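Local coordinates for Non-sulfated chondroitin lyase E66 (Autographa californica nucleopolyhedrovirus, PDB 3VSN), which is an envelope chondroitin lyase of occlusion-derived virus, essential for oral infectivity, that may digest the chondroitin sulfate barrier of the host midgut's peritrophic matrix, at residues M364-W369 and Q455-I460; V383-G388 and R527-S532; I390-N395 and I460-N465; L477-S482 and L488-Q493; S500-T505 and P522-R527. All blocks are in the same frame, centred on the assembly; numbering follows the deposited sequence. Where two conformers were deposited one is given.

Interaction 1 of 5, residues M364-W369 and Q455-I460; sequences MARRIW and QLYYNI
R366 and Q455 bring the two backbones closest, with their CA atoms 7.3 Å apart; from there the chains diverge, reaching 10.2 Å between the CA atoms of M364 and Y457. The chain entering strand 367-370, an outer strand of one sheet, is thus joined to strand 452-461 of another through side chains. R366 and Y457 carry most of the contact, with Q455 beside them. The aliphatic part of R366 runs past the Q455 amide, R366 CD lying 3.2 Å from Q455 OE1, and a bend at chi2 (-69°) turns the guanidinium back over its own backbone, where R366 NH1 donates to A365 O at 3.1 Å. Y457 OH stands 3.9 Å above the R366 guanidinium plane, while Q455 OE1 sits near that plane at the edge. Q455 NE2 in turn lies 3.4 Å above the Y457 ring. Polar ends find partners nearby: S444 OG takes bonds from R366 NE and Q455 NE2, T446 OG1 bonds to Q455 OE1, and G388 O receives the Y457 hydroxyl. Long, flexible arginine and glutamine suit a buried place where hydrocarbon must pack and polar tips be satisfied. The buried charge is probably stabilised by the bonds from NE and NH1, which also fix the guanidinium's rotation.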
# COMPACT_ATOMS: atom_id res chain seq x y z
N MET A 364 3.07 -14.10 3.05
CA MET A 364 4.27 -14.52 3.77
C MET A 364 5.46 -13.55 3.71
O MET A 364 6.53 -13.88 4.22
CB MET A 364 4.69 -15.92 3.33
CG MET A 364 3.75 -17.02 3.80
SD MET A 364 4.23 -18.65 3.21
CE MET A 364 3.57 -18.62 1.54
N ALA A 365 5.28 -12.38 3.11
CA ALA A 365 6.34 -11.37 3.12
C ALA A 365 6.64 -10.95 4.55
O ALA A 365 5.75 -10.48 5.26
CB ALA A 365 5.97 -10.16 2.27
N ARG A 366 7.88 -11.16 4.97
CA ARG A 366 8.36 -10.76 6.30
C ARG A 366 9.70 -10.07 6.10
O ARG A 366 10.76 -10.69 6.24
CB ARG A 366 8.50 -11.99 7.22
CG ARG A 366 7.25 -12.84 7.37
CD ARG A 366 6.16 -12.11 8.15
NE ARG A 366 5.05 -12.99 8.48
CZ ARG A 366 3.96 -13.15 7.73
NH1 ARG A 366 3.83 -12.49 6.58
NH2 ARG A 366 3.00 -13.98 8.12
N ARG A 367 9.64 -8.79 5.76
CA ARG A 367 10.79 -8.07 5.24
C ARG A 367 10.83 -6.64 5.75
O ARG A 367 9.79 -6.01 5.97
CB ARG A 367 10.77 -8.11 3.70
CG ARG A 367 11.79 -7.23 2.99
CD ARG A 367 13.22 -7.74 3.08
NE ARG A 367 14.14 -6.75 2.53
CZ ARG A 367 14.48 -6.65 1.24
NH1 ARG A 367 13.98 -7.50 0.35
NH2 ARG A 367 15.31 -5.70 0.85
N ILE A 368 12.04 -6.14 5.98
CA ILE A 368 12.26 -4.72 6.20
C ILE A 368 13.06 -4.19 5.02
O ILE A 368 13.91 -4.90 4.46
CB ILE A 368 12.98 -4.44 7.54
CG1 ILE A 368 14.38 -5.07 7.58
CG2 ILE A 368 12.12 -4.92 8.71
CD1 ILE A 368 15.15 -4.83 8.88
N TRP A 369 12.75 -2.97 4.61
CA TRP A 369 13.45 -2.33 3.52
C TRP A 369 14.17 -1.13 4.04
O TRP A 369 13.55 -0.23 4.63
CB TRP A 369 12.48 -1.93 2.42
CG TRP A 369 11.89 -3.09 1.65
CD1 TRP A 369 12.41 -3.71 0.52
CD2 TRP A 369 10.63 -3.79 1.93
NE1 TRP A 369 11.58 -4.73 0.10
CE2 TRP A 369 10.49 -4.82 0.89
CE3 TRP A 369 9.63 -3.67 2.90
CZ2 TRP A 369 9.41 -5.69 0.85
CZ3 TRP A 369 8.54 -4.55 2.84
CH2 TRP A 369 8.43 -5.53 1.84
N GLN A 455 11.67 -13.06 13.05
CA GLN A 455 10.64 -13.89 12.44
C GLN A 455 10.78 -15.34 12.87
O GLN A 455 11.84 -15.95 12.69
CB GLN A 455 10.67 -13.80 10.90
CG GLN A 455 9.71 -14.75 10.18
CD GLN A 455 8.24 -14.46 10.46
OE1 GLN A 455 7.85 -13.31 10.62
NE2 GLN A 455 7.42 -15.51 10.50
N LEU A 456 9.72 -15.89 13.46
CA LEU A 456 9.66 -17.31 13.77
C LEU A 456 8.41 -17.91 13.13
O LEU A 456 7.30 -17.43 13.37
CB LEU A 456 9.63 -17.54 15.29
CG LEU A 456 9.26 -18.95 15.78
CD1 LEU A 456 10.31 -19.98 15.40
CD2 LEU A 456 9.02 -18.97 17.29
N TYR A 457 8.59 -18.94 12.32
CA TYR A 457 7.48 -19.78 11.90
C TYR A 457 7.60 -21.08 12.67
O TYR A 457 8.69 -21.65 12.75
CB TYR A 457 7.55 -20.12 10.42
CG TYR A 457 7.15 -19.05 9.42
CD1 TYR A 457 5.82 -18.65 9.26
CD2 TYR A 457 8.11 -18.51 8.57
CE1 TYR A 457 5.47 -17.70 8.31
CE2 TYR A 457 7.77 -17.56 7.61
CZ TYR A 457 6.45 -17.16 7.48
OH TYR A 457 6.13 -16.22 6.53
N TYR A 458 6.49 -21.55 13.23
CA TYR A 458 6.44 -22.90 13.78
C TYR A 458 5.13 -23.57 13.39
O TYR A 458 4.20 -22.90 12.92
CB TYR A 458 6.67 -22.91 15.29
CG TYR A 458 5.57 -22.27 16.11
CD1 TYR A 458 5.61 -20.91 16.43
CD2 TYR A 458 4.50 -23.03 16.59
CE1 TYR A 458 4.61 -20.32 17.20
CE2 TYR A 458 3.50 -22.45 17.35
CZ TYR A 458 3.55 -21.10 17.65
OH TYR A 458 2.55 -20.52 18.40
N ASN A 459 5.05 -24.89 13.59
CA ASN A 459 3.91 -25.68 13.14
C ASN A 459 3.58 -25.46 11.67
O ASN A 459 2.40 -25.39 11.29
CB ASN A 459 2.68 -25.44 14.03
CG ASN A 459 2.86 -25.97 15.44
OD1 ASN A 459 3.87 -26.59 15.77
ND2 ASN A 459 1.88 -25.71 16.29
N ILE A 460 4.62 -25.32 10.84
CA ILE A 460 4.46 -25.24 9.39
C ILE A 460 4.00 -26.62 8.90
O ILE A 460 4.65 -27.63 9.19
CB ILE A 460 5.78 -24.88 8.67
CG1 ILE A 460 6.29 -23.50 9.11
CG2 ILE A 460 5.59 -24.92 7.15
CD1 ILE A 460 7.71 -23.22 8.67

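Interaction 2 of 5, residues V383-G388 and R527-S532; sequences VSFESG and RSPNSS
The F385 ring is sandwiched between P529 on one face and S384 of its own segment on the other. P529 CG stands 4.0 Å from the F385 ring centroid and 29° off the normal, a CH-pi contact, while S384 CB lies 3.7 Å above the opposite face, displaced toward the rim. N530 approaches obliquely, N530 ND2 being 3.5 Å from F385 CE2, with the amide and ring planes nearly perpendicular. P529 CG comes closest at F385 CE1, 3.5 Å away. With CG anti to the carbonyl carbon (chi1 -48°), the phenyl group is sent out of its loop toward strand 525-530, at the corner that strand makes near P529. Proline suits this corner: its ring is rigid and offers polarised C-H groups to the pi cloud. N530 OD1 accepts from S532 N at 2.8 Å, forming an Asx turn, and N530 ND2 donates to N381 O, so both ends of the amide are fixed beside the aromatic ring. V533 also touches F385. Dispersion and CH-pi attraction thus bind the irregular 383-388 loop to an outer strand of the sheet formed by 390-391, 472-480, 533-540 and 525-530, and the asparagine amide bonds to backbone atoms through both its oxygen and its nitrogen.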
# COMPACT_ATOMS: atom_id res chain seq x y z
N VAL A 383 8.81 -12.40 -8.33
CA VAL A 383 7.65 -12.12 -7.46
C VAL A 383 7.31 -13.28 -6.51
O VAL A 383 6.58 -13.09 -5.53
CB VAL A 383 6.42 -11.65 -8.29
CG1 VAL A 383 5.75 -12.81 -9.01
CG2 VAL A 383 5.41 -10.90 -7.42
N SER A 384 7.85 -14.46 -6.80
CA SER A 384 7.64 -15.65 -5.97
C SER A 384 8.56 -15.68 -4.75
O SER A 384 8.44 -16.56 -3.90
CB SER A 384 7.87 -16.92 -6.80
OG SER A 384 6.87 -17.06 -7.79
N PHE A 385 9.49 -14.73 -4.68
CA PHE A 385 10.57 -14.79 -3.71
C PHE A 385 10.69 -13.51 -2.90
O PHE A 385 10.73 -12.41 -3.45
CB PHE A 385 11.89 -15.10 -4.42
CG PHE A 385 11.80 -16.25 -5.40
CD1 PHE A 385 11.87 -17.56 -4.94
CD2 PHE A 385 11.61 -16.01 -6.76
CE1 PHE A 385 11.76 -18.62 -5.83
CE2 PHE A 385 11.51 -17.07 -7.65
CZ PHE A 385 11.59 -18.37 -7.19
N GLU A 386 10.72 -13.67 -1.58
CA GLU A 386 10.92 -12.57 -0.64
C GLU A 386 11.19 -13.16 0.73
O GLU A 386 10.76 -14.28 1.02
CB GLU A 386 9.69 -11.65 -0.61
CG GLU A 386 9.83 -10.41 0.28
CD GLU A 386 11.05 -9.59 -0.08
OE1 GLU A 386 10.99 -8.84 -1.07
OE2 GLU A 386 12.08 -9.69 0.63
N SER A 387 11.91 -12.41 1.56
CA SER A 387 12.12 -12.80 2.95
C SER A 387 10.79 -13.18 3.58
O SER A 387 9.81 -12.43 3.48
CB SER A 387 12.75 -11.65 3.74
OG SER A 387 14.02 -11.30 3.22
N GLY A 388 10.75 -14.36 4.19
CA GLY A 388 9.54 -14.84 4.86
C GLY A 388 8.72 -15.86 4.07
O GLY A 388 7.96 -16.61 4.66
N ARG A 527 21.01 -20.96 -2.38
CA ARG A 527 20.50 -21.66 -3.56
C ARG A 527 19.91 -20.67 -4.56
O ARG A 527 19.36 -19.64 -4.17
CB ARG A 527 19.43 -22.67 -3.14
CG ARG A 527 18.90 -23.56 -4.26
CD ARG A 527 17.86 -24.54 -3.73
NE ARG A 527 16.69 -23.84 -3.21
CZ ARG A 527 15.63 -23.50 -3.93
NH1 ARG A 527 15.57 -23.78 -5.22
NH2 ARG A 527 14.62 -22.85 -3.35
N SER A 528 20.04 -21.00 -5.85
CA SER A 528 19.39 -20.24 -6.93
C SER A 528 18.20 -21.02 -7.51
O SER A 528 18.40 -22.05 -8.15
CB SER A 528 20.40 -19.91 -8.04
OG SER A 528 21.43 -19.07 -7.57
N PRO A 529 16.97 -20.52 -7.29
CA PRO A 529 15.76 -21.22 -7.77
C PRO A 529 15.53 -21.08 -9.28
O PRO A 529 14.83 -21.90 -9.87
CB PRO A 529 14.63 -20.54 -7.00
CG PRO A 529 15.15 -19.16 -6.72
CD PRO A 529 16.63 -19.32 -6.50
N ASN A 530 16.08 -20.02 -9.87
CA ASN A 530 16.04 -19.79 -11.31
C ASN A 530 17.20 -18.86 -11.68
O ASN A 530 17.99 -18.48 -10.82
CB ASN A 530 14.68 -19.24 -11.78
CG ASN A 530 14.32 -17.91 -11.13
OD1 ASN A 530 15.16 -17.03 -10.98
ND2 ASN A 530 13.04 -17.75 -10.78
N SER A 531 17.29 -18.49 -12.96
CA SER A 531 18.41 -17.69 -13.44
C SER A 531 18.35 -16.20 -13.03
O SER A 531 19.28 -15.45 -13.31
CB SER A 531 18.54 -17.81 -14.96
OG SER A 531 17.36 -17.34 -15.59
N SER A 532 17.26 -15.80 -12.37
CA SER A 532 17.06 -14.39 -12.00
C SER A 532 17.18 -14.13 -10.50
O SER A 532 17.16 -12.97 -10.07
CB SER A 532 15.67 -13.93 -12.47
OG SER A 532 15.50 -14.10 -13.87

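Interaction 3 of 5, residues I390-N395 and I460-N465; sequences ILQSLN and IGVEPN
I390 and I460, then Q392 and V462, pair off along two chains that run in the same sense at an almost constant separation, 9.0 Å and 8.8 Å between their CA atoms. Strand 390-391 is an outer strand of the sheet whose next strand is 472-480, and strand 452-461 lies within a seven-stranded one; the isoleucines pack between the two sheets, consistent with the beta-sandwich of this part of the protein, and Q392 and V462 extend the contact just beyond the strand ends. The isoleucines reach toward each other tip to tip, CD1 of I390 lying 4.0 Å from CD1 of I460. Both hold CG1 anti to the carbonyl carbon, and near-extended chi2 values (167° in each) carry the terminal methyls outward to meet. I390 CD1 also comes within 4.1 Å of I460 CG1, so it rests against the stem as well as the end of the I460 chain. F442 and V474 press on I390 from strands nearby. Two residues further on, Q392 and V462 slide past each other, V462 CG1 lying 3.6 Å from Q392 OE1. Q392 is stretched beyond CG (chi2 -175°), which delivers its amide to the loop before strand 440-449: there OE1 accepts from N438 ND2, and NE2 donates to M437 O. V462 is further packed by L440, M545 and Y546. Branched aliphatic residues suit the buried positions, whereas glutamine suits the partly exposed border, combining a hydrocarbon stem with a polar tip. An apolar seam therefore closes at its outer end with an amide bonded through both oxygen and nitrogen, which V462 meets through van der Waals forces.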
# COMPACT_ATOMS: atom_id res chain seq x y z
N ILE A 390 7.50 -19.11 2.38
CA ILE A 390 7.73 -20.55 2.49
C ILE A 390 7.50 -21.16 1.11
O ILE A 390 6.42 -21.03 0.53
CB ILE A 390 6.79 -21.22 3.53
CG1 ILE A 390 6.95 -20.57 4.91
CG2 ILE A 390 7.07 -22.72 3.61
CD1 ILE A 390 5.87 -20.95 5.90
N LEU A 391 8.54 -21.82 0.59
CA LEU A 391 8.48 -22.45 -0.73
C LEU A 391 8.20 -23.94 -0.60
O LEU A 391 8.74 -24.60 0.30
CB LEU A 391 9.80 -22.26 -1.49
CG LEU A 391 10.29 -20.83 -1.78
CD1 LEU A 391 11.62 -20.89 -2.50
CD2 LEU A 391 9.27 -20.05 -2.59
N GLN A 392 7.37 -24.46 -1.50
CA GLN A 392 6.96 -25.87 -1.46
C GLN A 392 7.59 -26.67 -2.59
O GLN A 392 7.42 -27.89 -2.67
CB GLN A 392 5.43 -25.98 -1.52
CG GLN A 392 4.72 -25.44 -0.29
CD GLN A 392 3.22 -25.68 -0.34
OE1 GLN A 392 2.77 -26.80 -0.62
NE2 GLN A 392 2.44 -24.65 -0.07
N SER A 393 8.30 -25.98 -3.47
CA SER A 393 9.04 -26.61 -4.57
C SER A 393 10.35 -25.85 -4.79
O SER A 393 10.54 -24.76 -4.24
CB SER A 393 8.19 -26.61 -5.84
OG SER A 393 7.88 -25.29 -6.25
N LEU A 394 11.24 -26.43 -5.59
CA LEU A 394 12.52 -25.78 -5.88
C LEU A 394 12.37 -24.48 -6.68
O LEU A 394 13.02 -23.48 -6.37
CB LEU A 394 13.49 -26.77 -6.55
CG LEU A 394 13.97 -27.95 -5.69
CD1 LEU A 394 14.83 -28.89 -6.52
CD2 LEU A 394 14.72 -27.48 -4.45
N ASN A 395 11.50 -24.49 -7.69
CA ASN A 395 11.30 -23.28 -8.52
C ASN A 395 10.41 -22.23 -7.86
O ASN A 395 10.33 -21.09 -8.33
CB ASN A 395 10.84 -23.63 -9.95
CG ASN A 395 9.40 -24.15 -10.02
OD1 ASN A 395 8.61 -23.99 -9.09
ND2 ASN A 395 9.06 -24.75 -11.15
N ILE A 460 4.62 -25.32 10.84
CA ILE A 460 4.46 -25.24 9.39
C ILE A 460 4.00 -26.62 8.90
O ILE A 460 4.65 -27.63 9.19
CB ILE A 460 5.78 -24.88 8.67
CG1 ILE A 460 6.29 -23.50 9.11
CG2 ILE A 460 5.59 -24.92 7.15
CD1 ILE A 460 7.71 -23.22 8.67
N GLY A 461 2.89 -26.64 8.18
CA GLY A 461 2.36 -27.88 7.64
C GLY A 461 1.80 -27.74 6.25
O GLY A 461 1.43 -26.64 5.83
N VAL A 462 1.77 -28.85 5.51
CA VAL A 462 1.03 -28.94 4.25
C VAL A 462 0.28 -30.27 4.24
O VAL A 462 0.50 -31.11 5.11
CB VAL A 462 1.95 -28.86 3.00
CG1 VAL A 462 2.58 -27.48 2.86
CG2 VAL A 462 3.00 -29.96 3.00
N GLU A 463 -0.60 -30.45 3.25
CA GLU A 463 -1.28 -31.73 3.06
C GLU A 463 -0.26 -32.87 3.13
O GLU A 463 0.75 -32.83 2.44
CB GLU A 463 -2.02 -31.74 1.72
CG GLU A 463 -2.89 -32.97 1.46
CD GLU A 463 -4.12 -33.03 2.35
OE1 GLU A 463 -4.66 -31.97 2.72
OE2 GLU A 463 -4.54 -34.15 2.69
N PRO A 464 -0.51 -33.88 3.98
CA PRO A 464 0.42 -35.02 4.04
C PRO A 464 0.63 -35.67 2.67
O PRO A 464 -0.31 -35.75 1.88
CB PRO A 464 -0.28 -35.99 4.99
CG PRO A 464 -1.07 -35.10 5.90
CD PRO A 464 -1.56 -33.98 5.02
N ASN A 465 1.87 -36.08 2.40
CA ASN A 465 2.23 -36.85 1.20
C ASN A 465 2.07 -36.12 -0.13
O ASN A 465 1.92 -36.75 -1.18
CB ASN A 465 1.49 -38.20 1.17
CG ASN A 465 1.72 -39.01 2.43
OD1 ASN A 465 2.87 -39.17 2.87
ND2 ASN A 465 0.65 -39.49 3.04

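Interaction 4 of 5, residues L477-S482 and L488-Q493; sequences LSRDTS and LSFEAQ
The capped N-terminus of helix 490-496, at S489 and F490, packs here against strand 472-480, at L477 and R479; a short connection joins strand and helix. S489 is the N-cap: its OG accepts from A492 N at 3.1 Å, a nearly straight bond (163°). In the first turn, F490 turns its ring onto the strand. R479 places CG between the backbone N and the carbonyl carbon (chi1 81°) and then runs extended over one face of the ring, antiparallel to the F490 side chain, with R479 CD 4.1 Å from the F490 ring centroid in a CH-pi contact. The guanidinium carries on beyond; R479 CZ is 5.7 Å from the F490 centroid, so any cation-pi attraction is weak, and R479 NH2 lies 3.6 Å from S489 CB. L477 crosses the ring at about a right angle, placing L477 CD1 4.0 Å from F490 CZ. Arginine suits this site because its methylene groups can cover an aromatic face while its charged end meets E534. That glutamate, outside both segments, forms a salt bridge with R479 NE and accepts from the backbone N atoms of F490 and E491, so its charge probably also favours the helix start. Q493 NE2 donates to L488 O at 2.9 Å and 171°, with that oxygen almost in the plane of the Q493 amide.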
# COMPACT_ATOMS: atom_id res chain seq x y z
N LEU A 477 16.72 -14.41 2.89
CA LEU A 477 17.12 -13.28 2.06
C LEU A 477 17.00 -13.67 0.60
O LEU A 477 17.30 -14.81 0.23
CB LEU A 477 18.57 -12.87 2.32
CG LEU A 477 18.97 -11.54 3.00
CD1 LEU A 477 20.41 -11.20 2.64
CD2 LEU A 477 18.05 -10.37 2.67
N SER A 478 16.56 -12.72 -0.23
CA SER A 478 16.42 -12.95 -1.66
C SER A 478 16.99 -11.77 -2.44
O SER A 478 16.96 -10.64 -1.96
CB SER A 478 14.94 -13.15 -2.02
OG SER A 478 14.17 -12.04 -1.60
N ARG A 479 17.52 -12.04 -3.63
CA ARG A 479 17.97 -10.97 -4.50
C ARG A 479 17.70 -11.26 -5.97
O ARG A 479 17.82 -12.39 -6.44
CB ARG A 479 19.46 -10.64 -4.28
CG ARG A 479 20.46 -11.56 -4.97
CD ARG A 479 21.89 -11.09 -4.78
NE ARG A 479 22.84 -12.04 -5.36
CZ ARG A 479 23.39 -11.91 -6.57
NH1 ARG A 479 23.10 -10.86 -7.33
NH2 ARG A 479 24.25 -12.83 -7.01
N ASP A 480 17.29 -10.20 -6.67
CA ASP A 480 17.17 -10.18 -8.12
C ASP A 480 18.60 -10.03 -8.65
O ASP A 480 19.22 -8.99 -8.47
CB ASP A 480 16.29 -8.99 -8.53
CG ASP A 480 16.10 -8.85 -10.03
OD1 ASP A 480 16.98 -9.26 -10.82
OD2 ASP A 480 15.06 -8.29 -10.43
N THR A 481 19.11 -11.08 -9.30
CA THR A 481 20.51 -11.13 -9.73
C THR A 481 20.83 -10.19 -10.90
O THR A 481 21.99 -10.01 -11.24
CB THR A 481 20.96 -12.56 -10.12
OG1 THR A 481 20.15 -13.04 -11.20
CG2 THR A 481 20.84 -13.52 -8.94
N SER A 482 19.80 -9.61 -11.52
CA SER A 482 20.01 -8.65 -12.60
C SER A 482 20.41 -7.28 -12.06
O SER A 482 20.94 -6.44 -12.78
CB SER A 482 18.78 -8.55 -13.51
OG SER A 482 17.75 -7.78 -12.91
N LEU A 488 28.69 -8.68 -2.73
CA LEU A 488 29.09 -9.90 -3.45
C LEU A 488 27.93 -10.88 -3.47
O LEU A 488 26.95 -10.71 -2.73
CB LEU A 488 30.33 -10.54 -2.82
CG LEU A 488 31.65 -9.76 -2.77
CD1 LEU A 488 32.73 -10.61 -2.11
CD2 LEU A 488 32.11 -9.32 -4.16
N SER A 489 28.02 -11.92 -4.31
CA SER A 489 26.97 -12.94 -4.34
C SER A 489 26.83 -13.57 -2.96
O SER A 489 27.76 -13.52 -2.15
CB SER A 489 27.27 -14.02 -5.38
OG SER A 489 28.27 -14.90 -4.92
N PHE A 490 25.66 -14.14 -2.68
CA PHE A 490 25.43 -14.79 -1.39
C PHE A 490 26.44 -15.92 -1.15
O PHE A 490 26.94 -16.08 -0.04
CB PHE A 490 24.00 -15.31 -1.27
CG PHE A 490 22.94 -14.22 -1.26
CD1 PHE A 490 23.27 -12.90 -0.96
CD2 PHE A 490 21.61 -14.54 -1.52
CE1 PHE A 490 22.29 -11.91 -0.95
CE2 PHE A 490 20.63 -13.57 -1.51
CZ PHE A 490 20.97 -12.25 -1.22
N GLU A 491 26.76 -16.68 -2.20
CA GLU A 491 27.73 -17.76 -2.05
C GLU A 491 29.14 -17.24 -1.76
O GLU A 491 29.83 -17.79 -0.90
CB GLU A 491 27.72 -18.70 -3.26
CG GLU A 491 28.36 -20.05 -2.98
CD GLU A 491 27.78 -21.18 -3.82
OE1 GLU A 491 27.85 -21.09 -5.06
OE2 GLU A 491 27.27 -22.16 -3.23
N ALA A 492 29.55 -16.18 -2.45
CA ALA A 492 30.86 -15.56 -2.20
C ALA A 492 30.95 -14.98 -0.78
O ALA A 492 31.97 -15.12 -0.12
CB ALA A 492 31.15 -14.48 -3.24
N GLN A 493 29.87 -14.34 -0.32
CA GLN A 493 29.80 -13.83 1.05
C GLN A 493 29.94 -14.96 2.06
O GLN A 493 30.68 -14.84 3.04
CB GLN A 493 28.49 -13.08 1.30
CG GLN A 493 28.40 -11.71 0.63
CD GLN A 493 27.18 -10.93 1.10
OE1 GLN A 493 26.97 -10.75 2.29
NE2 GLN A 493 26.37 -10.48 0.15

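Interaction 5 of 5, residues S500-T505 and P522-R527; sequences SSEGTT and PSLTVR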
# COMPACT_ATOMS: atom_id res chain seq x y z
N SER A 500 30.03 -19.63 6.18
CA SER A 500 28.83 -19.39 6.98
C SER A 500 28.01 -18.28 6.35
O SER A 500 28.56 -17.24 5.96
CB SER A 500 29.20 -19.02 8.41
OG SER A 500 28.05 -18.58 9.13
N SER A 501 26.70 -18.48 6.25
CA SER A 501 25.82 -17.46 5.68
C SER A 501 25.32 -16.44 6.71
O SER A 501 24.57 -15.52 6.35
CB SER A 501 24.65 -18.09 4.93
OG SER A 501 25.07 -18.57 3.66
N GLU A 502 25.74 -16.58 7.97
CA GLU A 502 25.43 -15.58 8.99
C GLU A 502 25.98 -14.23 8.55
O GLU A 502 27.11 -14.14 8.08
CB GLU A 502 26.04 -15.94 10.35
CG GLU A 502 25.60 -17.27 10.96
CD GLU A 502 24.09 -17.37 11.18
OE1 GLU A 502 23.43 -16.34 11.47
OE2 GLU A 502 23.57 -18.49 11.07
N GLY A 503 25.17 -13.18 8.69
CA GLY A 503 25.62 -11.84 8.33
C GLY A 503 25.65 -11.54 6.84
O GLY A 503 26.29 -10.57 6.41
N THR A 504 24.97 -12.36 6.04
CA THR A 504 24.86 -12.09 4.60
C THR A 504 24.09 -10.79 4.38
O THR A 504 23.09 -10.54 5.05
CB THR A 504 24.21 -13.26 3.85
OG1 THR A 504 25.01 -14.44 4.03
CG2 THR A 504 24.10 -12.98 2.36
N THR A 505 24.57 -9.97 3.45
CA THR A 505 24.03 -8.63 3.22
C THR A 505 23.47 -8.49 1.80
O THR A 505 24.09 -8.94 0.83
CB THR A 505 25.12 -7.56 3.44
OG1 THR A 505 25.70 -7.73 4.74
CG2 THR A 505 24.55 -6.15 3.34
N PRO A 522 16.80 -24.58 11.23
CA PRO A 522 17.80 -25.03 10.27
C PRO A 522 18.88 -23.97 10.05
O PRO A 522 18.65 -22.79 10.31
CB PRO A 522 17.00 -25.22 8.98
CG PRO A 522 15.59 -25.42 9.44
CD PRO A 522 15.46 -24.51 10.62
N SER A 523 20.04 -24.41 9.57
CA SER A 523 21.10 -23.47 9.23
C SER A 523 20.73 -22.70 7.95
O SER A 523 19.81 -23.09 7.22
CB SER A 523 22.43 -24.20 9.07
OG SER A 523 22.51 -24.86 7.82
N LEU A 524 21.44 -21.60 7.71
CA LEU A 524 21.27 -20.82 6.49
C LEU A 524 22.07 -21.45 5.36
O LEU A 524 23.26 -21.75 5.53
CB LEU A 524 21.73 -19.38 6.71
CG LEU A 524 21.11 -18.58 7.86
CD1 LEU A 524 21.79 -17.22 7.97
CD2 LEU A 524 19.61 -18.41 7.67
N THR A 525 21.42 -21.66 4.23
CA THR A 525 22.07 -22.20 3.04
C THR A 525 21.71 -21.37 1.82
O THR A 525 20.69 -20.66 1.82
CB THR A 525 21.71 -23.68 2.80
OG1 THR A 525 20.29 -23.85 2.85
CG2 THR A 525 22.37 -24.58 3.86
N VAL A 526 22.55 -21.45 0.79
CA VAL A 526 22.41 -20.63 -0.42
C VAL A 526 21.97 -21.47 -1.61
O VAL A 526 22.49 -22.56 -1.83
CB VAL A 526 23.74 -19.92 -0.75
CG1 VAL A 526 23.65 -19.14 -2.06
CG2 VAL A 526 24.16 -18.99 0.39
N ARG A 527 21.01 -20.96 -2.38
CA ARG A 527 20.50 -21.66 -3.56
C ARG A 527 19.91 -20.67 -4.56
O ARG A 527 19.36 -19.64 -4.17
CB ARG A 527 19.43 -22.67 -3.14
CG ARG A 527 18.90 -23.56 -4.26
CD ARG A 527 17.86 -24.54 -3.73
NE ARG A 527 16.69 -23.84 -3.21
CZ ARG A 527 15.63 -23.50 -3.93
NH1 ARG A 527 15.57 -23.78 -5.22
NH2 ARG A 527 14.62 -22.85 -3.35
O HOH W 1 25.45 -20.75 7.63
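S501 and L524 bury the most surface here, with their CB atoms 3.7 Å apart, and the CD1 methyl of L524 rests 3.6 Å from S501 O. The S501 hydroxyl, anti to the carbonyl carbon (chi1 -77°), is brought against V526, S501 OG to V526 CG2 being 3.4 Å, while E502 crosses L524 at about a right angle and lays E502 OE2 3.8 Å from L524 CD1. A water bridges the backbones: it accepts from S501 N at 2.9 Å and donates to L524 O at 3.2 Å. Farther out, R494 NH1 donates to both S501 OG and L524 O, tying the segments from the side of helix 490-496, and R513 N donates to E502 OE1. Segment 500-505 is shaped by a type II turn, S501 to T504, in which G503 takes the positive phi (77°) that glycine accepts easily. S501 O receives T504 N and, at 2.6 Å, T504 OG1, both from the same face of its plane. S500 OG accepts from E502 N, an ST turn. Small serine lets the chains approach closely, and leucine supplies apolar cover. The contact therefore combines van der Waals packing with a shared arginine and a water, which satisfy polar backbone atoms where the chains are not paired as strands.

Overall arrangement
All five contacts belong to the beta-rich part of the chain and lie away from the annotated catalytic residues. Interactions 1 and 3 share I460 on strand 452-461, their centres 15 Å apart, and the backbone joins interaction 1 to interaction 2 where R366 N meets S387 O at 2.8 Å. Interaction 2 reaches interaction 3 through R527 NH1 and L394 O, also 2.8 Å apart, and shares R527 with interaction 5. The closest centres are those of interactions 2 and 4, 10 Å apart, and of interactions 4 and 5, at 11 Å, the latter linked by Q493 OE1 and T505 N. Interactions 3 and 4, at 24 Å, do not touch.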